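Local coordinates for mandelate racemase/muconate lactonizing enzyme-like protein (PDB 3CYJ), which is a member of the enolase superfamily, with an enolase-like N-terminal domain joined to a TIM-barrel domain that carries a metal site, at residues C287-A301 with S312-E326. Numbering follows the deposited sequence.
Sequences CRGHQIPFSAHCAPA and SLLHLEYFHDHARVE
Phe294 N donates to Ser312 O and Phe294 O accepts from Leu314 N (2.8 Å); two residues on, Ala296 N donates to His315 O and Ala296 O accepts from Glu317 N, which ties strand 294-296 alongside strand 313-319 in parallel, 19° apart. The second strand has meanwhile advanced three residues, an extra one at Leu314. On one face of the pair the small methyl of Ala296 fits against Leu316 CB at 3.9 Å. On the other, Ser295 OG lies at the edge of the His315 ring, near its plane, and is hydrogen-bonded to ND1 (2.9 Å). The strands are the last two of the TIM barrel, linked through helix 300-306 in a beta-alpha-beta unit, and at their C-terminal ends the contact approaches the sodium site, with His297 near the ion. Here Glu317, its chain extended with CG anti to the backbone N (chi1 177°), carries OE1 to Cys298 N (2.7 Å) through the anti lone pair, and also over one face of the His297 ring; its OE2 forms a salt bridge with Lys164 and a hydrogen bond with Ser137. Beyond, His322 ND1 accepts from Ala299 N in the ring plane (3.0 Å), while Cys298 SG sits obliquely against the Phe319 ring, 4.2 Å from its centroid. Pro300, having no N-H to satisfy, suits the first turn of its helix and packs CD against His322 CB (3.6 Å). Glu326 OE1 takes the Ala301 N-H from above the carboxylate plane (3.0 Å), and OE2 is hydrogen-bonded to Tyr53 OH.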
ATOM      1  N   CYS A 287       3.980 -19.801  10.800  1.00 43.31           N
ATOM      2  CA  CYS A 287       4.639 -19.089  11.871  1.00 43.97           C
ATOM      3  C   CYS A 287       6.108 -18.780  11.576  1.00 45.16           C
ATOM      4  O   CYS A 287       6.548 -17.674  11.845  1.00 45.46           O
ATOM      5  CB  CYS A 287       4.492 -19.843  13.196  1.00 43.21           C
ATOM      6  SG  CYS A 287       2.797 -19.653  13.837  1.00 42.91           S
ATOM      7  N   ARG A 288       6.873 -19.752  11.085  1.00 46.12           N
ATOM      8  CA  ARG A 288       8.285 -19.482  10.738  1.00 47.55           C
ATOM      9  C   ARG A 288       8.376 -18.516   9.531  1.00 47.76           C
ATOM     10  O   ARG A 288       9.257 -17.638   9.491  1.00 48.26           O
ATOM     11  CB  ARG A 288       9.071 -20.782  10.424  1.00 48.06           C
ATOM     12  CG  ARG A 288       9.038 -21.908  11.456  1.00 50.30           C
ATOM     13  CD  ARG A 288       9.545 -21.451  12.812  1.00 59.12           C
ATOM     14  NE  ARG A 288      10.922 -20.977  12.796  1.00 65.23           N
ATOM     15  CZ  ARG A 288      11.305 -19.723  13.047  1.00 69.39           C
ATOM     16  NH1 ARG A 288      12.608 -19.411  12.998  1.00 72.33           N
ATOM     17  NH2 ARG A 288      10.416 -18.773  13.348  1.00 67.33           N
ATOM     18  N   GLY A 289       7.476 -18.672   8.552  1.00 46.66           N
ATOM     19  CA  GLY A 289       7.424 -17.739   7.412  1.00 46.60           C
ATOM     20  C   GLY A 289       7.190 -16.278   7.796  1.00 46.46           C
ATOM     21  O   GLY A 289       7.710 -15.377   7.154  1.00 46.33           O
ATOM     22  N   HIS A 290       6.416 -16.053   8.867  1.00 46.24           N
ATOM     23  CA  HIS A 290       6.091 -14.734   9.346  1.00 44.92           C
ATOM     24  C   HIS A 290       6.933 -14.336  10.558  1.00 45.31           C
ATOM     25  O   HIS A 290       6.844 -13.191  11.028  1.00 46.03           O
ATOM     26  CB  HIS A 290       4.634 -14.692   9.742  1.00 44.77           C
ATOM     27  CG  HIS A 290       3.687 -14.487   8.604  1.00 44.47           C
ATOM     28  ND1 HIS A 290       3.248 -15.522   7.799  1.00 46.35           N
ATOM     29  CD2 HIS A 290       3.041 -13.377   8.176  1.00 42.85           C
ATOM     30  CE1 HIS A 290       2.398 -15.052   6.900  1.00 45.91           C
ATOM     31  NE2 HIS A 290       2.242 -13.754   7.117  1.00 45.75           N
ATOM     32  N   GLN A 291       7.742 -15.267  11.064  1.00 45.34           N
ATOM     33  CA  GLN A 291       8.602 -15.053  12.243  1.00 46.38           C
ATOM     34  C   GLN A 291       7.886 -14.707  13.565  1.00 45.45           C
ATOM     35  O   GLN A 291       8.361 -13.859  14.365  1.00 45.75           O
ATOM     36  CB  GLN A 291       9.681 -13.974  11.965  1.00 47.19           C
ATOM     37  CG  GLN A 291      10.542 -14.284  10.797  1.00 53.05           C
ATOM     38  CD  GLN A 291      11.503 -15.342  11.154  1.00 60.26           C
ATOM     39  OE1 GLN A 291      12.413 -15.127  11.987  1.00 63.26           O
ATOM     40  NE2 GLN A 291      11.299 -16.529  10.582  1.00 61.01           N
ATOM     41  N   ILE A 292       6.793 -15.401  13.848  1.00 43.63           N
ATOM     42  CA  ILE A 292       6.118 -15.181  15.083  1.00 40.87           C
ATOM     43  C   ILE A 292       6.000 -16.513  15.824  1.00 40.06           C
ATOM     44  O   ILE A 292       5.881 -17.565  15.194  1.00 40.22           O
ATOM     45  CB  ILE A 292       4.708 -14.521  14.828  1.00 41.33           C
ATOM     46  CG1 ILE A 292       3.793 -15.435  13.982  1.00 40.49           C
ATOM     47  CG2 ILE A 292       4.883 -13.119  14.234  1.00 41.02           C
ATOM     48  CD1 ILE A 292       2.453 -14.870  13.662  1.00 36.11           C
ATOM     49  N   PRO A 293       5.987 -16.472  17.157  1.00 38.18           N
ATOM     50  CA  PRO A 293       5.692 -17.664  17.970  1.00 37.22           C
ATOM     51  C   PRO A 293       4.248 -18.180  17.809  1.00 36.90           C
ATOM     52  O   PRO A 293       3.361 -17.467  17.363  1.00 35.71           O
ATOM     53  CB  PRO A 293       5.863 -17.169  19.443  1.00 37.53           C
ATOM     54  CG  PRO A 293       6.311 -15.686  19.367  1.00 36.49           C
ATOM     55  CD  PRO A 293       6.030 -15.214  17.950  1.00 38.40           C
ATOM     56  N   PHE A 294       4.047 -19.446  18.151  1.00 37.28           N
ATOM     57  CA  PHE A 294       2.757 -20.094  18.096  1.00 37.21           C
ATOM     58  C   PHE A 294       2.294 -20.470  19.535  1.00 36.67           C
ATOM     59  O   PHE A 294       3.119 -20.738  20.406  1.00 35.84           O
ATOM     60  CB  PHE A 294       2.841 -21.333  17.190  1.00 36.90           C
ATOM     61  CG  PHE A 294       1.633 -22.216  17.247  1.00 38.48           C
ATOM     62  CD1 PHE A 294       0.460 -21.879  16.564  1.00 39.83           C
ATOM     63  CD2 PHE A 294       1.644 -23.399  18.028  1.00 40.90           C
ATOM     64  CE1 PHE A 294      -0.705 -22.742  16.640  1.00 38.99           C
ATOM     65  CE2 PHE A 294       0.536 -24.256  18.074  1.00 34.83           C
ATOM     66  CZ  PHE A 294      -0.635 -23.924  17.407  1.00 36.58           C
ATOM     67  N   SER A 295       0.987 -20.526  19.778  1.00 35.59           N
ATOM     68  CA  SER A 295       0.530 -21.010  21.073  1.00 35.89           C
ATOM     69  C   SER A 295      -0.717 -21.872  20.862  1.00 36.47           C
ATOM     70  O   SER A 295      -1.670 -21.451  20.148  1.00 36.60           O
ATOM     71  CB  SER A 295       0.244 -19.836  22.005  1.00 35.91           C
ATOM     72  OG  SER A 295      -0.255 -20.304  23.241  1.00 37.44           O
ATOM     73  N   ALA A 296      -0.697 -23.094  21.386  1.00 36.40           N
ATOM     74  CA  ALA A 296      -1.837 -23.978  21.210  1.00 38.06           C
ATOM     75  C   ALA A 296      -2.976 -23.658  22.163  1.00 38.85           C
ATOM     76  O   ALA A 296      -2.780 -23.328  23.350  1.00 38.24           O
ATOM     77  CB  ALA A 296      -1.432 -25.416  21.319  1.00 38.56           C
ATOM     78  N   HIS A 297      -4.164 -23.691  21.610  1.00 40.47           N
ATOM     79  CA  HIS A 297      -5.363 -23.317  22.354  1.00 43.05           C
ATOM     80  C   HIS A 297      -6.174 -24.597  22.676  1.00 42.59           C
ATOM     81  O   HIS A 297      -6.414 -25.414  21.765  1.00 41.30           O
ATOM     82  CB  HIS A 297      -6.141 -22.325  21.482  1.00 43.55           C
ATOM     83  CG  HIS A 297      -7.434 -21.872  22.062  1.00 48.12           C
ATOM     84  ND1 HIS A 297      -7.522 -20.804  22.935  1.00 51.90           N
ATOM     85  CD2 HIS A 297      -8.704 -22.316  21.868  1.00 51.23           C
ATOM     86  CE1 HIS A 297      -8.791 -20.627  23.272  1.00 54.48           C
ATOM     87  NE2 HIS A 297      -9.527 -21.531  22.639  1.00 52.88           N
ATOM     88  N   CYS A 298      -6.512 -24.775  23.974  1.00 43.13           N
ATOM     89  CA  CYS A 298      -7.401 -25.842  24.505  1.00 43.59           C
ATOM     90  C   CYS A 298      -6.892 -27.315  24.333  1.00 42.72           C
ATOM     91  O   CYS A 298      -5.838 -27.547  23.741  1.00 41.09           O
ATOM     92  CB  CYS A 298      -8.843 -25.634  23.953  1.00 43.53           C
ATOM     93  SG  CYS A 298      -9.703 -24.181  24.816  1.00 52.66           S
ATOM     94  N   ALA A 299      -7.657 -28.293  24.853  1.00 42.52           N
ATOM     95  CA  ALA A 299      -7.398 -29.748  24.644  1.00 42.57           C
ATOM     96  C   ALA A 299      -5.939 -30.189  24.957  1.00 42.57           C
ATOM     97  O   ALA A 299      -5.218 -30.682  24.056  1.00 41.86           O
ATOM     98  CB  ALA A 299      -7.801 -30.193  23.189  1.00 41.20           C
ATOM     99  N   PRO A 300      -5.513 -30.014  26.227  1.00 42.21           N
ATOM    100  CA  PRO A 300      -4.119 -30.229  26.551  1.00 42.25           C
ATOM    101  C   PRO A 300      -3.659 -31.627  26.211  1.00 42.24           C
ATOM    102  O   PRO A 300      -2.523 -31.793  25.805  1.00 43.31           O
ATOM    103  CB  PRO A 300      -4.033 -29.974  28.082  1.00 43.11           C
ATOM    104  CG  PRO A 300      -5.362 -29.444  28.519  1.00 42.01           C
ATOM    105  CD  PRO A 300      -6.326 -29.550  27.370  1.00 42.19           C
ATOM    106  N   ALA A 301      -4.514 -32.631  26.377  1.00 42.41           N
ATOM    107  CA  ALA A 301      -4.117 -34.026  26.174  1.00 41.58           C
ATOM    108  C   ALA A 301      -3.683 -34.360  24.752  1.00 42.15           C
ATOM    109  O   ALA A 301      -2.661 -35.046  24.571  1.00 42.95           O
ATOM    110  CB  ALA A 301      -5.212 -34.975  26.633  1.00 41.62           C
ATOM    111  N   SER A 312       7.884 -23.611  16.167  1.00 42.36           N
ATOM    112  CA  SER A 312       7.595 -22.250  16.635  1.00 43.27           C
ATOM    113  C   SER A 312       6.770 -22.202  17.950  1.00 42.73           C
ATOM    114  O   SER A 312       6.391 -21.125  18.421  1.00 40.68           O
ATOM    115  CB  SER A 312       6.968 -21.409  15.504  1.00 42.47           C
ATOM    116  OG  SER A 312       5.876 -22.100  14.973  1.00 47.31           O
ATOM    117  N   LEU A 313       6.547 -23.365  18.574  1.00 43.22           N
ATOM    118  CA  LEU A 313       5.818 -23.400  19.871  1.00 43.06           C
ATOM    119  C   LEU A 313       6.403 -22.519  21.001  1.00 42.99           C
ATOM    120  O   LEU A 313       7.572 -22.663  21.385  1.00 43.02           O
ATOM    121  CB  LEU A 313       5.659 -24.843  20.365  1.00 42.73           C
ATOM    122  CG  LEU A 313       4.805 -24.970  21.629  1.00 43.48           C
ATOM    123  CD1 LEU A 313       3.286 -24.907  21.381  1.00 41.65           C
ATOM    124  CD2 LEU A 313       5.176 -26.229  22.334  1.00 42.80           C
ATOM    125  N   LEU A 314       5.582 -21.603  21.521  1.00 42.35           N
ATOM    126  CA  LEU A 314       5.907 -20.865  22.727  1.00 41.47           C
ATOM    127  C   LEU A 314       5.381 -21.650  23.931  1.00 41.88           C
ATOM    128  O   LEU A 314       6.103 -21.863  24.913  1.00 42.60           O
ATOM    129  CB  LEU A 314       5.221 -19.509  22.711  1.00 40.55           C
ATOM    130  CG  LEU A 314       5.654 -18.488  23.756  1.00 42.41           C
ATOM    131  CD1 LEU A 314       7.157 -18.321  23.745  1.00 43.84           C
ATOM    132  CD2 LEU A 314       4.947 -17.161  23.502  1.00 44.53           C
ATOM    133  N   HIS A 315       4.102 -22.021  23.874  1.00 41.21           N
ATOM    134  CA  HIS A 315       3.446 -22.775  24.957  1.00 41.21           C
ATOM    135  C   HIS A 315       2.100 -23.288  24.515  1.00 41.73           C
ATOM    136  O   HIS A 315       1.560 -22.906  23.448  1.00 39.90           O
ATOM    137  CB  HIS A 315       3.261 -21.956  26.241  1.00 40.29           C
ATOM    138  CG  HIS A 315       2.856 -20.528  26.030  1.00 40.31           C
ATOM    139  ND1 HIS A 315       1.771 -20.157  25.263  1.00 40.95           N
ATOM    140  CD2 HIS A 315       3.360 -19.375  26.551  1.00 38.74           C
ATOM    141  CE1 HIS A 315       1.633 -18.840  25.300  1.00 39.86           C
ATOM    142  NE2 HIS A 315       2.593 -18.343  26.066  1.00 41.65           N
ATOM    143  N   LEU A 316       1.550 -24.157  25.364  1.00 42.30           N
ATOM    144  CA  LEU A 316       0.219 -24.704  25.128  1.00 41.75           C
ATOM    145  C   LEU A 316      -0.631 -24.354  26.332  1.00 41.04           C
ATOM    146  O   LEU A 316      -0.115 -24.210  27.464  1.00 41.60           O
ATOM    147  CB  LEU A 316       0.256 -26.217  24.799  1.00 41.56           C
ATOM    148  CG  LEU A 316       0.296 -27.336  25.869  1.00 44.44           C
ATOM    149  CD1 LEU A 316      -0.860 -27.357  26.940  1.00 42.71           C
ATOM    150  CD2 LEU A 316       0.386 -28.713  25.211  1.00 42.29           C
ATOM    151  N   GLU A 317      -1.920 -24.174  26.074  1.00 39.83           N
ATOM    152  CA  GLU A 317      -2.891 -23.793  27.087  1.00 39.70           C
ATOM    153  C   GLU A 317      -3.370 -25.029  27.854  1.00 39.89           C
ATOM    154  O   GLU A 317      -3.971 -25.966  27.270  1.00 38.68           O
ATOM    155  CB  GLU A 317      -4.112 -23.141  26.446  1.00 38.49           C
ATOM    156  CG  GLU A 317      -5.178 -22.790  27.447  1.00 40.20           C
ATOM    157  CD  GLU A 317      -6.408 -22.243  26.803  1.00 38.89           C
ATOM    158  OE1 GLU A 317      -6.747 -22.672  25.664  1.00 38.21           O
ATOM    159  OE2 GLU A 317      -7.024 -21.382  27.449  1.00 37.78           O
ATOM    160  N   TYR A 318      -3.090 -25.013  29.147  1.00 39.21           N
ATOM    161  CA  TYR A 318      -3.590 -26.051  30.047  1.00 40.71           C
ATOM    162  C   TYR A 318      -4.955 -25.613  30.524  1.00 40.28           C
ATOM    163  O   TYR A 318      -5.084 -25.017  31.598  1.00 40.76           O
ATOM    164  CB  TYR A 318      -2.633 -26.210  31.261  1.00 40.53           C
ATOM    165  CG  TYR A 318      -2.948 -27.387  32.098  1.00 40.43           C
ATOM    166  CD1 TYR A 318      -2.683 -28.703  31.641  1.00 40.57           C
ATOM    167  CD2 TYR A 318      -3.566 -27.216  33.333  1.00 42.29           C
ATOM    168  CE1 TYR A 318      -3.023 -29.826  32.425  1.00 40.79           C
ATOM    169  CE2 TYR A 318      -3.924 -28.322  34.115  1.00 42.81           C
ATOM    170  CZ  TYR A 318      -3.634 -29.618  33.656  1.00 43.45           C
ATOM    171  OH  TYR A 318      -3.993 -30.699  34.442  1.00 49.50           O
ATOM    172  N   PHE A 319      -5.966 -25.856  29.700  1.00 40.28           N
ATOM    173  CA  PHE A 319      -7.282 -25.247  29.932  1.00 39.80           C
ATOM    174  C   PHE A 319      -8.074 -25.996  30.988  1.00 40.50           C
ATOM    175  O   PHE A 319      -8.288 -27.207  30.873  1.00 39.85           O
ATOM    176  CB  PHE A 319      -8.091 -25.176  28.626  1.00 39.70           C
ATOM    177  CG  PHE A 319      -9.402 -24.413  28.775  1.00 35.84           C
ATOM    178  CD1 PHE A 319      -9.413 -23.137  29.344  1.00 32.75           C
ATOM    179  CD2 PHE A 319     -10.581 -24.960  28.360  1.00 33.72           C
ATOM    180  CE1 PHE A 319     -10.581 -22.408  29.486  1.00 33.91           C
ATOM    181  CE2 PHE A 319     -11.798 -24.233  28.478  1.00 36.08           C
ATOM    182  CZ  PHE A 319     -11.787 -22.957  29.049  1.00 35.74           C
ATOM    183  N   HIS A 320      -8.487 -25.280  32.025  1.00 41.48           N
ATOM    184  CA  HIS A 320      -9.191 -25.903  33.156  1.00 42.59           C
ATOM    185  C   HIS A 320     -10.286 -26.860  32.724  1.00 42.08           C
ATOM    186  O   HIS A 320     -10.192 -28.056  32.974  1.00 43.03           O
ATOM    187  CB  HIS A 320      -9.770 -24.838  34.107  1.00 43.47           C
ATOM    188  CG  HIS A 320     -10.682 -25.402  35.160  1.00 46.91           C
ATOM    189  ND1 HIS A 320     -10.233 -26.214  36.190  1.00 49.60           N
ATOM    190  CD2 HIS A 320     -12.022 -25.277  35.337  1.00 46.43           C
ATOM    191  CE1 HIS A 320     -11.263 -26.581  36.936  1.00 47.05           C
ATOM    192  NE2 HIS A 320     -12.354 -26.009  36.451  1.00 45.66           N
ATOM    193  N   ASP A 321     -11.329 -26.373  32.048  1.00 41.56           N
ATOM    194  CA  ASP A 321     -12.445 -27.260  31.651  1.00 39.96           C
ATOM    195  C   ASP A 321     -11.958 -28.574  31.079  1.00 40.55           C
ATOM    196  O   ASP A 321     -12.498 -29.647  31.380  1.00 39.50           O
ATOM    197  CB  ASP A 321     -13.358 -26.619  30.630  1.00 38.88           C
ATOM    198  CG  ASP A 321     -14.047 -25.360  31.142  1.00 39.75           C
ATOM    199  OD1 ASP A 321     -13.690 -24.847  32.209  1.00 42.69           O
ATOM    200  OD2 ASP A 321     -14.966 -24.842  30.469  1.00 41.95           O
ATOM    201  N   HIS A 322     -10.926 -28.483  30.236  1.00 40.99           N
ATOM    202  CA  HIS A 322     -10.527 -29.592  29.407  1.00 40.37           C
ATOM    203  C   HIS A 322      -9.635 -30.536  30.120  1.00 40.84           C
ATOM    204  O   HIS A 322      -9.830 -31.757  30.003  1.00 41.66           O
ATOM    205  CB  HIS A 322      -9.862 -29.104  28.123  1.00 39.97           C
ATOM    206  CG  HIS A 322     -10.808 -28.396  27.223  1.00 41.54           C
ATOM    207  ND1 HIS A 322     -10.414 -27.787  26.052  1.00 42.32           N
ATOM    208  CD2 HIS A 322     -12.147 -28.185  27.338  1.00 40.52           C
ATOM    209  CE1 HIS A 322     -11.470 -27.244  25.471  1.00 42.26           C
ATOM    210  NE2 HIS A 322     -12.533 -27.470  26.235  1.00 42.13           N
ATOM    211  N   ALA A 323      -8.622 -30.004  30.794  1.00 40.80           N
ATOM    212  CA  ALA A 323      -7.802 -30.804  31.692  1.00 42.44           C
ATOM    213  C   ALA A 323      -8.708 -31.672  32.604  1.00 43.11           C
ATOM    214  O   ALA A 323      -8.581 -32.898  32.661  1.00 43.84           O
ATOM    215  CB  ALA A 323      -6.906 -29.905  32.528  1.00 41.05           C
ATOM    216  N   ARG A 324      -9.656 -31.032  33.259  1.00 44.17           N
ATOM    217  CA  ARG A 324     -10.575 -31.729  34.169  1.00 45.26           C
ATOM    218  C   ARG A 324     -11.410 -32.809  33.469  1.00 44.60           C
ATOM    219  O   ARG A 324     -11.463 -33.935  33.916  1.00 45.41           O
ATOM    220  CB  ARG A 324     -11.475 -30.704  34.861  1.00 45.62           C
ATOM    221  CG  ARG A 324     -12.604 -31.271  35.722  1.00 48.38           C
ATOM    222  CD  ARG A 324     -13.376 -30.085  36.377  1.00 50.70           C
ATOM    223  NE  ARG A 324     -14.441 -30.568  37.241  1.00 50.17           N
ATOM    224  CZ  ARG A 324     -15.680 -30.817  36.839  1.00 51.77           C
ATOM    225  NH1 ARG A 324     -16.042 -30.578  35.581  1.00 48.05           N
ATOM    226  NH2 ARG A 324     -16.560 -31.306  37.707  1.00 49.67           N
ATOM    227  N   VAL A 325     -12.052 -32.482  32.353  1.00 44.11           N
ATOM    228  CA  VAL A 325     -12.805 -33.483  31.573  1.00 42.59           C
ATOM    229  C   VAL A 325     -11.909 -34.630  31.073  1.00 43.11           C
ATOM    230  O   VAL A 325     -12.346 -35.767  30.984  1.00 42.22           O
ATOM    231  CB  VAL A 325     -13.538 -32.792  30.379  1.00 42.77           C
ATOM    232  CG1 VAL A 325     -13.945 -33.786  29.243  1.00 40.96           C
ATOM    233  CG2 VAL A 325     -14.735 -31.995  30.873  1.00 43.17           C
ATOM    234  N   GLU A 326     -10.669 -34.323  30.693  1.00 44.01           N
ATOM    235  CA  GLU A 326      -9.764 -35.353  30.199  1.00 45.11           C
ATOM    236  C   GLU A 326      -9.339 -36.334  31.333  1.00 45.58           C
ATOM    237  O   GLU A 326      -9.306 -37.519  31.095  1.00 44.58           O
ATOM    238  CB  GLU A 326      -8.583 -34.730  29.425  1.00 44.61           C
ATOM    239  CG  GLU A 326      -8.988 -34.234  28.027  1.00 47.52           C
ATOM    240  CD  GLU A 326      -8.196 -32.995  27.490  1.00 48.35           C
ATOM    241  OE1 GLU A 326      -7.080 -32.702  27.966  1.00 45.23           O
ATOM    242  OE2 GLU A 326      -8.698 -32.327  26.553  1.00 50.76           O
TER
HETATM  243  O   HOH W   1      -3.529 -26.968  24.638  1.00 49.70           O